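5-carboxymethyl-2-hydroxymuconate semialdehyde dehydrogenase (Thermus thermophilus, PDB 2D4E) probably catalyses the NAD-dependent oxidation of 5-carboxymethyl-2-hydroxymuconate semialdehyde to the corresponding acid, as an aldehyde dehydrogenase family member. Local coordinates at residues L93-A96 / E97-K101; L106-M109 / E110-A114; W172-P175 / L176-T180; T206-A209 / E210-E214; N467-H470 / L471-F475. All coordinates share one frame; numbering follows the deposited sequence. Where two conformers were deposited one is given.

In the fold
Interactions 1, 2 and 4 are short helical segments within helices 85-101, 103-114 and 203-214, which pack on one another. Interactions 1 and 4 are partly buried, each with a charged pair on its outer side and aliphatic groups inside; the salt bridge from K101 to E214 joins them. Interaction 2 is buried, and its chemistry turns to a carboxylate that holds the start of interaction 3 and an aspartate that binds sodium. Interaction 3, nearest the centre of the chain, meets the NAD at the N-terminal end of helix 175-188. Interaction 5 touches none of the others; it is a water-bridged loop that combines a cofactor-pocket phenylalanine with contacts to other subunits.

Interaction 1: L93-A96 / E97-K101; sequences LRIA and ELIEK
The guanidinium of R94 has L98 CD2 over one face, 3.5 Å off its plane and nearer the border of the group than its middle, while the carboxylate of E97 stands at its edge. NH1 of R94 gives a salt-bridging hydrogen bond of 2.7 Å to E97 OE1. The oxygen lies close to the guanidinium plane, but the carboxylate is turned 85° to that plane, so NH1 comes to OE1 from above the carboxylate; the bond is single and bent. R94 reaches both neighbours because its chain, CG trans to the backbone N, kinks at chi2 (55°) and folds forward along the helix. With an alanine here L98 CD2 loses its cover and E97 its positive mate, and the carboxylate would probably be set free to swing into solvent. Beneath the side chains run regular i to i+4 backbone bonds, among them L98 N to R94 O at 2.9 Å. On another side of the helix, I95 CG2 meets I99 CD1 at 4.0 Å, and I99 CG1 lies against the carbonyl oxygen of I95. This is the last part of helix 85-101, an amphipathic stretch: I95 and I99 face F132 of helix 118-136, I95 and L98 pack on L212 and I211 of helix 203-214, and K101 NZ is salt-bridged to E214 of that helix.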
# COMPACT_ATOMS: atom_id res chain seq x y z
N LEU C 93 23.97 2.82 10.11
CA LEU C 93 24.29 4.23 10.35
C LEU C 93 25.76 4.41 10.73
O LEU C 93 26.38 5.43 10.41
CB LEU C 93 23.39 4.79 11.45
CG LEU C 93 21.92 4.93 11.07
CD1 LEU C 93 21.14 5.48 12.25
CD2 LEU C 93 21.79 5.85 9.86
N ARG C 94 26.32 3.41 11.41
CA ARG C 94 27.72 3.46 11.81
C ARG C 94 28.60 3.30 10.57
O ARG C 94 29.63 3.97 10.42
CB ARG C 94 28.02 2.34 12.81
CG ARG C 94 29.47 2.27 13.27
CD ARG C 94 29.96 3.60 13.85
NE ARG C 94 31.30 3.47 14.41
CZ ARG C 94 32.14 4.48 14.59
NH1 ARG C 94 31.78 5.72 14.26
NH2 ARG C 94 33.35 4.25 15.10
N ILE C 95 28.19 2.39 9.69
CA ILE C 95 28.91 2.14 8.45
C ILE C 95 28.89 3.40 7.60
O ILE C 95 29.92 3.79 7.04
CB ILE C 95 28.25 0.96 7.67
CG1 ILE C 95 28.52 -0.35 8.42
CG2 ILE C 95 28.81 0.88 6.26
CD1 ILE C 95 27.80 -1.55 7.82
N ALA C 96 27.73 4.05 7.50
CA ALA C 96 27.60 5.28 6.72
C ALA C 96 28.51 6.35 7.31
O ALA C 96 29.16 7.11 6.59
CB ALA C 96 26.16 5.76 6.75
N GLU C 97 28.55 6.40 8.64
CA GLU C 97 29.39 7.36 9.34
C GLU C 97 30.87 7.12 9.03
O GLU C 97 31.61 8.06 8.74
CB GLU C 97 29.14 7.27 10.85
CG GLU C 97 29.99 8.20 11.69
CD GLU C 97 29.58 8.19 13.16
OE1 GLU C 97 29.56 7.10 13.78
OE2 GLU C 97 29.29 9.28 13.70
N LEU C 98 31.29 5.86 9.07
CA LEU C 98 32.68 5.50 8.81
C LEU C 98 33.08 5.67 7.34
O LEU C 98 34.24 5.96 7.05
CB LEU C 98 32.96 4.08 9.29
CG LEU C 98 32.93 3.94 10.81
CD1 LEU C 98 33.16 2.49 11.22
CD2 LEU C 98 34.00 4.85 11.42
N ILE C 99 32.14 5.47 6.42
CA ILE C 99 32.43 5.67 5.01
C ILE C 99 32.76 7.16 4.83
O ILE C 99 33.70 7.53 4.12
CB ILE C 99 31.22 5.28 4.12
CG1 ILE C 99 31.09 3.76 4.05
CG2 ILE C 99 31.37 5.87 2.72
CD1 ILE C 99 29.86 3.27 3.29
N GLU C 100 31.98 8.00 5.49
CA GLU C 100 32.19 9.44 5.42
C GLU C 100 33.55 9.83 6.01
O GLU C 100 34.24 10.71 5.48
CB GLU C 100 31.07 10.18 6.15
CG GLU C 100 29.72 10.07 5.43
CD GLU C 100 28.54 10.57 6.26
OE1 GLU C 100 27.40 10.49 5.76
OE2 GLU C 100 28.75 11.04 7.40
N LYS C 101 33.95 9.16 7.09
CA LYS C 101 35.22 9.46 7.74
C LYS C 101 36.41 9.06 6.88
O LYS C 101 37.47 9.68 6.94
CB LYS C 101 35.31 8.75 9.09
CG LYS C 101 36.34 9.39 10.03
CD LYS C 101 36.60 8.56 11.28
CE LYS C 101 37.49 7.37 10.98
NZ LYS C 101 37.94 6.67 12.22

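Interaction 2: L106-M109 / E110-A114; sequences LAVM and ECLDA. With NA (sodium ion), chain I.
V108 and L112 run alongside each other in the same direction, with V108 CG1 4.0 Å from L112 CD1; they form an i to i+4 apolar ridge at the end of helix 103-114, in the aldehyde dehydrogenase fold. The same pair is joined by L112 N to V108 O, a nearly straight 2.9 Å bond (172°), and L112 CG rests on that carbonyl oxygen. Their side chains pack on helix 12-24, at I15, V18 and R19. On another side of the helix, E110 N bonds to L106 O, and water 1 donates to E110 OE2 at 2.7 Å and more weakly to L106 O. The chain of E110, extended beyond CG, carries the carboxylate to the first turn of helix 175-188, where OE2 accepts a hydrogen bond from L176 N. D113 N is held by M109 O at 3.0 Å, which fixes the residue that serves the sodium site. OD2 of D113 accepts from F203 N, and this second-shell bond steadies the carboxylate. S46, L47 and W200 complete the protein ligands of the ion. D113 grips the sodium ion twice, through its carbonyl O at 2.4 Å and its OD1 at 2.5 Å.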
# COMPACT_ATOMS: atom_id res chain seq x y z
N LEU C 106 38.77 6.45 0.18
CA LEU C 106 37.92 5.68 -0.73
C LEU C 106 37.88 6.30 -2.13
O LEU C 106 37.99 5.60 -3.14
CB LEU C 106 36.50 5.56 -0.16
CG LEU C 106 36.31 4.60 1.04
CD1 LEU C 106 34.99 4.86 1.75
CD2 LEU C 106 36.38 3.16 0.54
N ALA C 107 37.73 7.61 -2.19
CA ALA C 107 37.68 8.31 -3.46
C ALA C 107 38.98 8.13 -4.22
O ALA C 107 38.98 7.75 -5.39
CB ALA C 107 37.41 9.79 -3.23
N VAL C 108 40.10 8.39 -3.56
CA VAL C 108 41.40 8.26 -4.20
C VAL C 108 41.65 6.82 -4.66
O VAL C 108 42.10 6.58 -5.78
CB VAL C 108 42.54 8.69 -3.26
CG1 VAL C 108 43.89 8.40 -3.91
CG2 VAL C 108 42.42 10.18 -2.94
N MET C 109 41.36 5.88 -3.78
CA MET C 109 41.56 4.47 -4.10
C MET C 109 40.81 4.06 -5.36
O MET C 109 41.40 3.52 -6.30
CB MET C 109 41.11 3.61 -2.92
CG MET C 109 41.43 2.15 -3.07
SD MET C 109 41.01 1.25 -1.57
CE MET C 109 42.19 1.96 -0.43
N GLU C 110 39.51 4.31 -5.39
CA GLU C 110 38.70 3.93 -6.54
C GLU C 110 39.09 4.72 -7.78
O GLU C 110 39.02 4.21 -8.90
CB GLU C 110 37.22 4.11 -6.22
CG GLU C 110 36.30 3.82 -7.40
CD GLU C 110 34.88 3.47 -6.96
OE1 GLU C 110 33.96 3.62 -7.79
OE2 GLU C 110 34.70 3.04 -5.81
N CYS C 111 39.51 5.97 -7.59
CA CYS C 111 39.92 6.80 -8.70
C CYS C 111 41.15 6.18 -9.37
O CYS C 111 41.18 5.98 -10.59
CB CYS C 111 40.25 8.21 -8.20
SG CYS C 111 40.96 9.29 -9.45
N LEU C 112 42.16 5.87 -8.57
CA LEU C 112 43.39 5.27 -9.07
C LEU C 112 43.15 3.92 -9.75
O LEU C 112 43.74 3.62 -10.78
CB LEU C 112 44.38 5.05 -7.93
CG LEU C 112 44.98 6.27 -7.22
CD1 LEU C 112 45.93 5.80 -6.13
CD2 LEU C 112 45.72 7.13 -8.23
N ASP C 113 42.27 3.13 -9.15
CA ASP C 113 41.95 1.78 -9.60
C ASP C 113 41.02 1.68 -10.81
O ASP C 113 41.22 0.83 -11.68
CB ASP C 113 41.33 1.02 -8.41
CG ASP C 113 41.49 -0.49 -8.49
OD1 ASP C 113 42.23 -0.98 -9.37
OD2 ASP C 113 40.88 -1.20 -7.65
N ALA C 114 40.02 2.56 -10.89
CA ALA C 114 39.05 2.50 -11.98
C ALA C 114 39.06 3.63 -13.01
O ALA C 114 38.26 3.61 -13.95
CB ALA C 114 37.64 2.34 -11.40
NA NA I . 42.42 -1.18 -11.82
O HOH W 1 35.03 4.90 -3.82
O HOH W 2 42.25 -1.95 -14.16

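Interaction 3: W172-P175 / L176-T180; sequences WNAP and LMLST. With NAD (nicotinamide-adenine-dinucleotide), chain K.
A174 CB sits against L178 CG at 3.8 Å in the tight part of the contact, and L178 N gives a 2.9 Å bond to A174 O, nearly along the C=O axis. At the next residue, P175 O is gripped by two donors from opposite faces of its plane, S179 OG at 2.8 Å and S179 N. The hydroxyl gets there because OG stands between the backbone N and the carbonyl carbon (chi1 67°). N173 OD1, buried without a polar partner, abuts L178 CD1 at 3.3 Å, while ND2 is hydrogen-bonded to E303 O. A174 is the N-cap of helix 175-188, the segment that follows strand 166-169 of the parallel NAD-binding sheet. Between the segments themselves the contact thins out toward W172, which does not touch 176-180: its indole lies obliquely to the pyrophosphate oxygen O1N of NAD, and W172 N reaches NAD O2N only weakly, at 3.4 Å. A valine in place of W172 would probably open a gap beside the NAD phosphate and leave H352 and F411 without this aromatic partner. L178 CD1 approaches NAD C5N of the nicotinamide to 3.4 Å.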
# COMPACT_ATOMS: atom_id res chain seq x y z
N TRP C 172 33.29 -3.58 -12.61
CA TRP C 172 34.48 -2.77 -12.38
C TRP C 172 34.39 -1.25 -12.48
O TRP C 172 35.30 -0.56 -12.03
CB TRP C 172 35.61 -3.23 -13.31
CG TRP C 172 35.24 -3.26 -14.78
CD1 TRP C 172 35.00 -4.37 -15.54
CD2 TRP C 172 35.05 -2.14 -15.65
NE1 TRP C 172 34.66 -4.01 -16.82
CE2 TRP C 172 34.68 -2.64 -16.92
CE3 TRP C 172 35.14 -0.75 -15.48
CZ2 TRP C 172 34.41 -1.81 -18.02
CZ3 TRP C 172 34.87 0.08 -16.57
CH2 TRP C 172 34.51 -0.46 -17.82
N ASN C 173 33.31 -0.72 -13.05
CA ASN C 173 33.24 0.73 -13.24
C ASN C 173 32.99 1.58 -11.99
O ASN C 173 33.62 2.63 -11.84
CB ASN C 173 32.21 1.07 -14.34
CG ASN C 173 30.78 0.85 -13.90
OD1 ASN C 173 30.46 -0.13 -13.23
ND2 ASN C 173 29.91 1.77 -14.30
N ALA C 174 32.11 1.14 -11.10
CA ALA C 174 31.82 1.90 -9.88
C ALA C 174 31.72 0.96 -8.67
O ALA C 174 30.65 0.78 -8.10
CB ALA C 174 30.51 2.68 -10.05
N PRO C 175 32.86 0.38 -8.26
CA PRO C 175 33.01 -0.56 -7.15
C PRO C 175 32.27 -0.24 -5.85
O PRO C 175 31.45 -1.04 -5.39
CB PRO C 175 34.52 -0.61 -6.94
CG PRO C 175 35.04 -0.42 -8.31
CD PRO C 175 34.18 0.70 -8.84
N LEU C 176 32.55 0.92 -5.26
CA LEU C 176 31.90 1.28 -4.01
C LEU C 176 30.39 1.50 -4.12
O LEU C 176 29.62 0.92 -3.37
CB LEU C 176 32.55 2.54 -3.41
CG LEU C 176 32.06 2.87 -2.00
CD1 LEU C 176 32.54 1.78 -1.03
CD2 LEU C 176 32.59 4.22 -1.57
N MET C 177 29.99 2.35 -5.06
CA MET C 177 28.57 2.66 -5.24
C MET C 177 27.71 1.46 -5.60
O MET C 177 26.65 1.25 -5.02
CB MET C 177 28.40 3.75 -6.31
CG MET C 177 26.97 4.04 -6.72
SD MET C 177 25.93 4.59 -5.37
CE MET C 177 24.46 3.60 -5.66
N LEU C 178 28.17 0.66 -6.55
CA LEU C 178 27.41 -0.50 -6.99
C LEU C 178 27.40 -1.68 -6.02
O LEU C 178 26.47 -2.48 -6.04
CB LEU C 178 27.89 -0.94 -8.37
CG LEU C 178 27.77 0.18 -9.41
CD1 LEU C 178 28.23 -0.33 -10.75
CD2 LEU C 178 26.33 0.67 -9.49
N SER C 179 28.41 -1.80 -5.17
CA SER C 179 28.43 -2.91 -4.23
C SER C 179 27.59 -2.55 -3.01
O SER C 179 26.81 -3.37 -2.52
CB SER C 179 29.86 -3.27 -3.80
OG SER C 179 30.46 -2.23 -3.05
N THR C 180 27.73 -1.32 -2.52
CA THR C 180 26.96 -0.87 -1.36
C THR C 180 25.47 -0.78 -1.69
O THR C 180 24.63 -0.87 -0.80
CB THR C 180 27.43 0.51 -0.84
OG1 THR C 180 27.29 1.50 -1.86
CG2 THR C 180 28.89 0.43 -0.40
PA NAD K . 31.06 -8.62 -16.10
O1A NAD K . 32.01 -9.49 -16.78
O2A NAD K . 29.69 -9.14 -16.16
O5B NAD K . 31.40 -8.39 -14.53
C5B NAD K . 30.41 -8.37 -13.44
C4B NAD K . 30.85 -9.38 -12.40
O4B NAD K . 30.63 -10.66 -13.04
C3B NAD K . 32.37 -9.37 -12.07
O3B NAD K . 32.57 -9.24 -10.65
C2B NAD K . 32.86 -10.70 -12.66
O2B NAD K . 33.98 -11.26 -11.95
C1B NAD K . 31.60 -11.54 -12.60
N9A NAD K . 31.63 -12.66 -13.52
C8A NAD K . 32.10 -12.72 -14.82
N7A NAD K . 31.98 -13.94 -15.38
C5A NAD K . 31.39 -14.70 -14.37
C6A NAD K . 30.99 -16.09 -14.31
N6A NAD K . 31.15 -16.93 -15.33
N1A NAD K . 30.43 -16.51 -13.12
C2A NAD K . 30.27 -15.62 -12.06
N3A NAD K . 30.61 -14.34 -12.02
C4A NAD K . 31.17 -13.93 -13.21
O3 NAD K . 31.19 -7.24 -16.73
PN NAD K . 31.61 -5.77 -16.33
O1N NAD K . 32.65 -5.37 -17.30
O2N NAD K . 32.00 -5.74 -14.91
O5D NAD K . 30.23 -5.18 -16.73
C5D NAD K . 29.92 -3.85 -17.09
C4D NAD K . 28.48 -4.11 -17.39
O4D NAD K . 27.65 -3.99 -16.21
C3D NAD K . 27.86 -3.31 -18.52
O3D NAD K . 27.16 -4.14 -19.47
C2D NAD K . 26.96 -2.35 -17.74
O2D NAD K . 25.87 -1.89 -18.57
C1D NAD K . 26.54 -3.21 -16.57
N1N NAD K . 26.07 -2.43 -15.41
C2N NAD K . 24.69 -2.50 -15.25
C3N NAD K . 24.16 -1.78 -14.19
C7N NAD K . 22.66 -1.76 -13.92
O7N NAD K . 22.26 -1.11 -12.97
N7N NAD K . 21.82 -2.43 -14.71
C4N NAD K . 25.01 -0.98 -13.30
C5N NAD K . 26.41 -1.01 -13.59
C6N NAD K . 27.00 -1.70 -14.62

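Interaction 4: T206-A209 / E210-E214; sequences TKLA and EILKE
L208 and L212 meet one turn apart in helix 203-214, the helix of the beta-alpha-beta unit that links strands 193-196 and 222-224 of the parallel NAD-binding sheet. Their CD1 methyls touch at 3.6 Å, and L212 CD1 also lies 3.4 Å from L208 O, so that one methyl covers both the neighbouring side chain and the backbone of the preceding turn. L208 points its CG trans to the backbone N (chi1 176°), and its far branch then leans forward to L212. Across the sheet-facing side, L212 and A209 also pack on F222 of strand 222-224, and L208 reaches S179 and T180 of helix 175-188. Backbone bonds hold the turn: E210 N to T206 O, I211 N to K207 O, L212 N to L208 O at 2.9 Å, and K213 N to A209 O. I211 CG1 rests on K207 O and turns its side chain to L106 of helix 103-114. Between the segments, the side-chain polar contact is weak. K207 and E210 form a long salt bridge. The stronger partner of K207 NZ is E105, which probably draws the ammonium away from E210. T206 is held by L28 O and Q226 through its hydroxyl, while its methyl CG2 faces E210 OE1 at 4.2 Å. The E210 carboxylate meets the lysine by one oxygen: OE2 is 3.7 Å from K207 NZ and equally 3.7 Å from K207 CD.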
# COMPACT_ATOMS: atom_id res chain seq x y z
N THR C 206 38.19 -4.29 -0.57
CA THR C 206 38.96 -4.69 0.61
C THR C 206 38.91 -3.55 1.63
O THR C 206 38.85 -3.78 2.84
CB THR C 206 40.42 -5.01 0.24
OG1 THR C 206 40.49 -6.33 -0.30
CG2 THR C 206 41.32 -4.90 1.47
N LYS C 207 38.93 -2.31 1.13
CA LYS C 207 38.87 -1.14 2.00
C LYS C 207 37.51 -1.09 2.70
O LYS C 207 37.42 -0.79 3.90
CB LYS C 207 39.07 0.14 1.17
CG LYS C 207 39.06 1.42 1.99
CD LYS C 207 40.18 1.45 3.03
CE LYS C 207 40.17 2.77 3.78
NZ LYS C 207 41.34 2.92 4.69
N LEU C 208 36.45 -1.39 1.95
CA LEU C 208 35.10 -1.40 2.47
C LEU C 208 35.02 -2.43 3.60
O LEU C 208 34.40 -2.18 4.63
CB LEU C 208 34.10 -1.74 1.36
CG LEU C 208 32.63 -1.88 1.78
CD1 LEU C 208 32.15 -0.58 2.43
CD2 LEU C 208 31.78 -2.24 0.56
N ALA C 209 35.63 -3.59 3.39
CA ALA C 209 35.62 -4.62 4.42
C ALA C 209 36.29 -4.08 5.69
O ALA C 209 35.84 -4.34 6.80
CB ALA C 209 36.34 -5.87 3.94
N GLU C 210 37.37 -3.31 5.51
CA GLU C 210 38.07 -2.75 6.67
C GLU C 210 37.09 -1.89 7.46
O GLU C 210 37.02 -1.98 8.68
CB GLU C 210 39.25 -1.89 6.22
CG GLU C 210 40.36 -2.67 5.53
CD GLU C 210 41.59 -1.82 5.25
OE1 GLU C 210 42.51 -2.32 4.56
OE2 GLU C 210 41.64 -0.67 5.72
N ILE C 211 36.34 -1.07 6.74
CA ILE C 211 35.36 -0.19 7.36
C ILE C 211 34.26 -0.96 8.06
O ILE C 211 33.89 -0.63 9.19
CB ILE C 211 34.76 0.77 6.31
CG1 ILE C 211 35.85 1.74 5.83
CG2 ILE C 211 33.57 1.52 6.89
CD1 ILE C 211 35.44 2.62 4.68
N LEU C 212 33.71 -1.99 7.42
CA LEU C 212 32.67 -2.76 8.07
C LEU C 212 33.21 -3.43 9.33
O LEU C 212 32.47 -3.65 10.29
CB LEU C 212 32.08 -3.82 7.13
CG LEU C 212 30.83 -3.33 6.38
CD1 LEU C 212 31.16 -2.07 5.57
CD2 LEU C 212 30.30 -4.43 5.49
N LYS C 213 34.51 -3.74 9.34
CA LYS C 213 35.11 -4.34 10.51
C LYS C 213 35.28 -3.26 11.57
O LYS C 213 35.17 -3.52 12.76
CB LYS C 213 36.47 -4.96 10.18
CG LYS C 213 37.19 -5.53 11.41
CD LYS C 213 38.54 -6.14 11.04
CE LYS C 213 39.35 -6.53 12.28
NZ LYS C 213 38.66 -7.55 13.12
N GLU C 214 35.56 -2.03 11.13
CA GLU C 214 35.71 -0.92 12.06
C GLU C 214 34.35 -0.61 12.68
O GLU C 214 34.28 -0.06 13.79
CB GLU C 214 36.26 0.32 11.35
CG GLU C 214 36.55 1.48 12.31
CD GLU C 214 37.07 2.73 11.61
OE1 GLU C 214 37.33 3.73 12.31
OE2 GLU C 214 37.23 2.72 10.38

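Interaction 5: N467-H470 / L471-F475; sequences NVRH and LPTPF
A type I beta turn, H470 to T473, shapes this loop, which lies between strand 460-463 and helix 488-495 and carries F475 of the NAD pocket. The turn is closed by T473 N to H470 O, at 3.0 Å. P472, inside the turn, folds back over the imidazole of H470: its CD stands 3.6 Å from the ring centroid and only 6° off the normal, a CH-pi contact over the centre of the face. CG of H470 trans to its backbone N (chi1 -174°) places the ring alongside the turn, where it also meets Y156 of a second subunit. V468 O accepts from the same tyrosine's hydroxyl, and P472 packs on H141 of a third subunit, so this turn lies where subunits join. R469 bends at chi2 and chi3 and brings its guanidinium back to F475. The guanidinium and ring planes are only 6° apart; F475 CB lies over the guanidinium face, 3.6 Å from R469 NH2, and R469 NE is 3.7 Å from F475 CD1. Three waters fill in the polar work. Water 3 accepts from R469 NH1 and H470 N and is also bonded to T473 OG1, while water 5 links H470 ND1 to L471 N. Waters 3 and 4 tie the arginine to the turn without a direct bond to it. W181 of helix 175-188 packs on R469, L471 and F475. Water 4 accepts a hydrogen bond from R469 NH2 at 2.9 Å and donates to both L471 O and T473 O, the latter at 2.6 Å.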
# COMPACT_ATOMS: atom_id res chain seq x y z
N ASN C 467 19.91 11.69 -16.06
CA ASN C 467 19.63 10.69 -15.04
C ASN C 467 19.71 11.26 -13.62
O ASN C 467 20.80 11.46 -13.09
CB ASN C 467 20.62 9.53 -15.21
CG ASN C 467 20.18 8.28 -14.48
OD1 ASN C 467 20.13 8.24 -13.25
ND2 ASN C 467 19.85 7.24 -15.25
N VAL C 468 18.55 11.52 -13.01
CA VAL C 468 18.49 12.06 -11.64
C VAL C 468 17.67 11.07 -10.81
O VAL C 468 16.46 10.96 -10.99
CB VAL C 468 17.80 13.45 -11.59
CG1 VAL C 468 17.82 14.00 -10.16
CG2 VAL C 468 18.51 14.42 -12.55
N ARG C 469 18.33 10.38 -9.89
CA ARG C 469 17.67 9.36 -9.08
C ARG C 469 17.02 9.76 -7.76
O ARG C 469 17.45 10.70 -7.08
CB ARG C 469 18.65 8.22 -8.84
CG ARG C 469 19.13 7.55 -10.11
CD ARG C 469 18.33 6.30 -10.45
NE ARG C 469 18.66 5.19 -9.56
CZ ARG C 469 17.91 4.79 -8.54
NH1 ARG C 469 16.76 5.39 -8.27
NH2 ARG C 469 18.31 3.77 -7.78
N HIS C 470 15.98 9.01 -7.41
CA HIS C 470 15.24 9.16 -6.16
C HIS C 470 15.16 7.72 -5.64
O HIS C 470 14.40 6.89 -6.14
CB HIS C 470 13.85 9.74 -6.42
CG HIS C 470 13.09 10.06 -5.17
ND1 HIS C 470 13.68 10.64 -4.07
CD2 HIS C 470 11.78 9.91 -4.86
CE1 HIS C 470 12.77 10.83 -3.13
NE2 HIS C 470 11.61 10.40 -3.59
N LEU C 471 15.98 7.45 -4.63
CA LEU C 471 16.13 6.12 -4.04
C LEU C 471 14.91 5.26 -3.75
O LEU C 471 14.98 4.04 -3.88
CB LEU C 471 17.01 6.23 -2.79
CG LEU C 471 18.40 6.81 -3.07
CD1 LEU C 471 19.29 6.62 -1.86
CD2 LEU C 471 19.01 6.13 -4.29
N PRO C 472 13.78 5.87 -3.34
CA PRO C 472 12.60 5.05 -3.05
C PRO C 472 11.93 4.41 -4.28
O PRO C 472 11.17 3.45 -4.15
CB PRO C 472 11.66 6.03 -2.35
CG PRO C 472 12.60 7.02 -1.72
CD PRO C 472 13.61 7.24 -2.82
N THR C 473 12.20 4.94 -5.47
CA THR C 473 11.57 4.41 -6.68
C THR C 473 12.17 3.08 -7.09
O THR C 473 13.31 2.76 -6.76
CB THR C 473 11.69 5.39 -7.87
OG1 THR C 473 13.06 5.50 -8.26
CG2 THR C 473 11.17 6.76 -7.49
N PRO C 474 11.39 2.28 -7.83
CA PRO C 474 11.91 0.98 -8.27
C PRO C 474 12.91 1.15 -9.42
O PRO C 474 12.60 1.79 -10.43
CB PRO C 474 10.66 0.22 -8.67
CG PRO C 474 9.75 1.31 -9.18
CD PRO C 474 9.97 2.43 -8.18
N PHE C 475 14.09 0.59 -9.24
CA PHE C 475 15.16 0.67 -10.23
C PHE C 475 15.50 -0.71 -10.78
O PHE C 475 15.66 -1.68 -10.03
CB PHE C 475 16.41 1.28 -9.60
CG PHE C 475 17.61 1.23 -10.50
CD1 PHE C 475 17.77 2.18 -11.52
CD2 PHE C 475 18.54 0.21 -10.38
CE1 PHE C 475 18.84 2.09 -12.40
CE2 PHE C 475 19.62 0.11 -11.25
CZ PHE C 475 19.77 1.05 -12.26
O HOH W 3 14.74 7.18 -9.22
O HOH W 4 15.86 3.12 -6.43
O HOH W 5 16.23 10.06 -2.90